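Local coordinates for protein alpha-galactosidase (Lactobacillus brevis, PDB 3MI6) that probably hydrolyses alpha-D-galactosides, releasing their terminal, non-reducing alpha-D-galactose residues, at residues P121-D126 against A313-Q318; Y151-F154 against V159-K162. All blocks are in the same frame, centred on the assembly; numbering follows the deposited sequence.

Contact 1: P121-D126 against A313-Q318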
# COMPACT_ATOMS: atom_id res chain seq x y z
N PRO D 121 23.36 11.10 -33.87
CA PRO D 121 22.56 12.22 -33.33
C PRO D 121 23.10 12.54 -31.95
O PRO D 121 23.49 11.62 -31.24
CB PRO D 121 21.16 11.63 -33.20
CG PRO D 121 21.36 10.12 -33.23
CD PRO D 121 22.57 9.88 -34.06
N SER D 122 23.15 13.81 -31.58
CA SER D 122 23.84 14.18 -30.36
C SER D 122 23.59 15.62 -29.96
O SER D 122 22.86 16.35 -30.62
CB SER D 122 25.35 13.96 -30.53
OG SER D 122 25.84 14.67 -31.66
N THR D 123 24.23 16.02 -28.87
CA THR D 123 23.93 17.32 -28.28
C THR D 123 24.97 18.36 -28.60
O THR D 123 26.14 18.07 -28.76
CB THR D 123 23.80 17.21 -26.77
OG1 THR D 123 24.86 16.38 -26.27
CG2 THR D 123 22.46 16.58 -26.44
N PHE D 124 24.53 19.61 -28.68
CA PHE D 124 25.41 20.67 -29.10
C PHE D 124 25.05 21.95 -28.36
O PHE D 124 23.91 22.11 -27.91
CB PHE D 124 25.19 20.89 -30.59
CG PHE D 124 23.76 20.97 -30.95
CD1 PHE D 124 23.10 22.18 -30.93
CD2 PHE D 124 23.05 19.82 -31.28
CE1 PHE D 124 21.76 22.27 -31.27
CE2 PHE D 124 21.70 19.90 -31.61
CZ PHE D 124 21.05 21.12 -31.60
N ASP D 125 26.03 22.84 -28.20
CA ASP D 125 25.79 24.19 -27.70
C ASP D 125 26.22 25.20 -28.75
O ASP D 125 27.38 25.60 -28.79
CB ASP D 125 26.53 24.44 -26.38
CG ASP D 125 26.25 25.82 -25.82
OD1 ASP D 125 25.23 26.43 -26.22
OD2 ASP D 125 27.02 26.32 -24.97
N ASP D 126 25.30 25.61 -29.61
CA ASP D 126 25.58 26.62 -30.61
C ASP D 126 24.85 27.91 -30.25
O ASP D 126 24.66 28.79 -31.09
CB ASP D 126 25.13 26.14 -31.99
CG ASP D 126 25.90 24.91 -32.48
OD1 ASP D 126 27.15 24.86 -32.29
OD2 ASP D 126 25.26 24.00 -33.06
N ALA D 313 13.05 19.34 -21.32
CA ALA D 313 12.42 19.73 -22.57
C ALA D 313 13.01 21.02 -23.12
O ALA D 313 13.11 21.19 -24.33
CB ALA D 313 10.92 19.86 -22.42
N SER D 314 13.39 21.93 -22.23
CA SER D 314 14.11 23.12 -22.67
C SER D 314 15.50 22.76 -23.16
O SER D 314 16.03 23.39 -24.07
CB SER D 314 14.21 24.13 -21.54
OG SER D 314 13.34 25.21 -21.82
N PHE D 315 16.08 21.74 -22.54
CA PHE D 315 17.37 21.28 -22.99
C PHE D 315 17.26 20.69 -24.40
O PHE D 315 18.11 20.98 -25.25
CB PHE D 315 17.96 20.26 -22.02
CG PHE D 315 19.13 19.51 -22.58
CD1 PHE D 315 20.41 20.05 -22.52
CD2 PHE D 315 18.95 18.27 -23.18
CE1 PHE D 315 21.49 19.37 -23.04
CE2 PHE D 315 20.03 17.58 -23.70
CZ PHE D 315 21.31 18.13 -23.63
N TYR D 316 16.22 19.90 -24.65
CA TYR D 316 16.08 19.25 -25.96
C TYR D 316 15.83 20.27 -27.06
O TYR D 316 16.32 20.12 -28.17
CB TYR D 316 14.98 18.18 -25.98
CG TYR D 316 15.14 17.03 -25.00
CD1 TYR D 316 16.37 16.41 -24.81
CD2 TYR D 316 14.04 16.54 -24.29
CE1 TYR D 316 16.51 15.36 -23.91
CE2 TYR D 316 14.16 15.49 -23.40
CZ TYR D 316 15.40 14.90 -23.21
OH TYR D 316 15.53 13.86 -22.31
N GLN D 317 15.06 21.30 -26.74
CA GLN D 317 14.63 22.28 -27.74
C GLN D 317 15.78 23.18 -28.15
O GLN D 317 15.81 23.69 -29.27
CB GLN D 317 13.47 23.13 -27.20
CG GLN D 317 12.95 24.16 -28.19
CD GLN D 317 11.94 25.13 -27.57
OE1 GLN D 317 12.30 26.03 -26.80
NE2 GLN D 317 10.66 24.95 -27.91
N GLN D 318 16.73 23.40 -27.25
CA GLN D 318 17.83 24.29 -27.54
C GLN D 318 19.07 23.54 -28.01
O GLN D 318 19.87 24.07 -28.78
CB GLN D 318 18.17 25.14 -26.31
CG GLN D 318 19.28 26.16 -26.55
CD GLN D 318 19.50 27.10 -25.38
OE1 GLN D 318 20.44 27.90 -25.38
NE2 GLN D 318 18.62 27.01 -24.37
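Thr123 and Phe315 meet where an irregular, extended loop of the N-terminal, sheet-bearing part packs on helix 305-319, which leads towards the barrel. The loop segment 121-126 lies between strands 103-112 and 132-140. The backbones stay well apart, with the closest CA atoms, Thr123 CA and Tyr316 CA, 8.4 Å from each other. The gap is bridged by the Thr123 and Phe315 side chains at one point, and by the Phe124 ring reaching the backbone O of Gln318 at the other.

The Thr123 methyl makes the closest approach, with CG2 3.4 Å from Phe315 CZ. It comes obliquely to the far end of the ring, and the two side chains cross at about a right angle. Phe315 CG lies anti to the backbone N (chi1 166°), which carries the ring out towards the loop. Thr123 OG1 hydrogen-bonds to Glu295 of strand 290-301.

At the second point a ring carbon lies against a backbone carbonyl oxygen. Phe124 CE1 lies 3.6 Å from Gln318 O, again oblique to the ring. Phe124 also forms a cation-pi pair with Arg116.

Direct contact is thus small and mainly apolar, burying 148 Å² in total. Phe124 O accepts a hydrogen bond from His319 ND1, and the backbones of Phe124 and His319 are also hydrogen-bonded. Van der Waals packing is thus flanked by hydrogen bonds joining the loop to the end of the helix.

Contact 2: Y151-F154 against V159-K162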
# COMPACT_ATOMS: atom_id res chain seq x y z
N TYR D 151 31.63 14.15 -20.45
CA TYR D 151 30.71 14.75 -19.51
C TYR D 151 30.55 16.17 -19.98
O TYR D 151 31.46 16.97 -19.82
CB TYR D 151 31.35 14.82 -18.13
CG TYR D 151 31.62 13.51 -17.42
CD1 TYR D 151 32.82 12.83 -17.60
CD2 TYR D 151 30.70 12.98 -16.53
CE1 TYR D 151 33.08 11.64 -16.92
CE2 TYR D 151 30.94 11.79 -15.86
CZ TYR D 151 32.14 11.13 -16.05
OH TYR D 151 32.37 9.95 -15.38
N SER D 152 29.42 16.50 -20.57
CA SER D 152 29.14 17.90 -20.89
C SER D 152 28.10 18.49 -19.93
O SER D 152 26.99 17.98 -19.82
CB SER D 152 28.66 18.02 -22.32
OG SER D 152 29.50 17.28 -23.17
N ILE D 153 28.48 19.56 -19.24
CA ILE D 153 27.57 20.31 -18.40
C ILE D 153 26.72 21.28 -19.21
O ILE D 153 27.21 21.98 -20.09
CB ILE D 153 28.35 21.10 -17.32
CG1 ILE D 153 28.59 20.22 -16.10
CG2 ILE D 153 27.57 22.31 -16.84
CD1 ILE D 153 28.64 21.02 -14.82
N PHE D 154 25.42 21.30 -18.93
CA PHE D 154 24.51 22.28 -19.51
C PHE D 154 23.78 22.98 -18.37
O PHE D 154 22.60 22.75 -18.15
CB PHE D 154 23.51 21.59 -20.41
CG PHE D 154 24.03 21.29 -21.78
CD1 PHE D 154 24.68 20.13 -22.03
CD2 PHE D 154 23.83 22.17 -22.81
CE1 PHE D 154 25.13 19.85 -23.28
CE2 PHE D 154 24.28 21.89 -24.06
CZ PHE D 154 24.93 20.73 -24.30
N VAL D 159 21.00 19.78 -16.91
CA VAL D 159 21.36 18.57 -17.64
C VAL D 159 22.87 18.31 -17.69
O VAL D 159 23.64 19.20 -18.00
CB VAL D 159 20.92 18.68 -19.11
CG1 VAL D 159 21.56 17.57 -19.94
CG2 VAL D 159 19.41 18.65 -19.22
N ILE D 160 23.27 17.08 -17.40
CA ILE D 160 24.62 16.61 -17.67
C ILE D 160 24.50 15.52 -18.70
O ILE D 160 23.70 14.62 -18.53
CB ILE D 160 25.23 16.00 -16.41
CG1 ILE D 160 25.59 17.11 -15.40
CG2 ILE D 160 26.45 15.17 -16.75
CD1 ILE D 160 25.77 16.65 -13.98
N VAL D 161 25.27 15.62 -19.79
CA VAL D 161 25.25 14.62 -20.88
C VAL D 161 26.50 13.76 -20.84
O VAL D 161 27.60 14.28 -20.75
CB VAL D 161 25.24 15.28 -22.27
CG1 VAL D 161 25.33 14.21 -23.36
CG2 VAL D 161 24.01 16.12 -22.47
N LYS D 162 26.34 12.44 -20.93
CA LYS D 162 27.48 11.54 -20.81
C LYS D 162 27.65 10.64 -22.01
O LYS D 162 26.67 10.30 -22.67
CB LYS D 162 27.36 10.69 -19.54
CG LYS D 162 27.48 11.49 -18.25
CD LYS D 162 27.13 10.65 -17.04
CE LYS D 162 28.01 9.45 -16.91
NZ LYS D 162 27.69 8.77 -15.65
O HOH W 1 29.52 14.36 -23.20
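Tyr151 to Phe154 pair with Val159 to Lys162 in an antiparallel beta hairpin. Strands 146-154 and 159-167 are neighbours in the large antiparallel sheet of the N-terminal region. The short segments run 4.7 Å apart at closest approach, with their directions at 162°.

Backbone hydrogen bonds set the register. Ser152 and Val161 form a hydrogen-bonded pair with a bond in each direction. Ser152 N reaches Val161 O at 2.9 Å, in the carbonyl plane, and the return bond from Val161 N to Ser152 O is nearly straight at 173°. The Phe154 N to Val159 O bond is more bent at the hydrogen (145°), although the donor lies nearly in line with the C=O. Tyr151 with Lys162 and Ile153 with Ile160 are non-hydrogen-bonded pairs.

Apolar contacts lie on both faces. Phe154 CB lies 4.1 Å from Val159 CB. Phe154 CE1 lies 4.0 Å from Val161 CG2. On the other face, Ile153 CG1 and Ile160 CG1 are a looser 4.4 Å apart, close to Leu14.

Tyr151 and Lys162 lie side by side and point the same way. Lys162 bends at its third torsion, which brings CE 3.9 Å from Tyr151 CE2. Their polar ends bond outside the pair: Tyr151 OH to Glu76, and Lys162 NZ to Tyr21.

One water bridges the strands, lying 2.9 Å from Ser152 OG and donating to Val161 O over 3.1 Å.

The two contacts adjoin, with centres about 11 Å apart. Along the chain the order is 121-126, then the hairpin segments 151-154 and 159-162, then 313-318. Contact 2 thus falls wholly within the span that contact 1 brings together. They share a largely apolar cluster. Phe315 packs edge-to-face on Phe154 and also touches Val159 and Val161, while Thr123 OG1 touches Val161 CG1. Helix 305-319 and the loop before strand 132-140 therefore lie against the same face of the nine-stranded sheet. That helix follows the strand of this sheet that comes last along the chain, 290-301, and precedes barrel strand 333-335. The cluster thus packs the connection to the barrel onto the N-terminal sheet, away from the predicted active site.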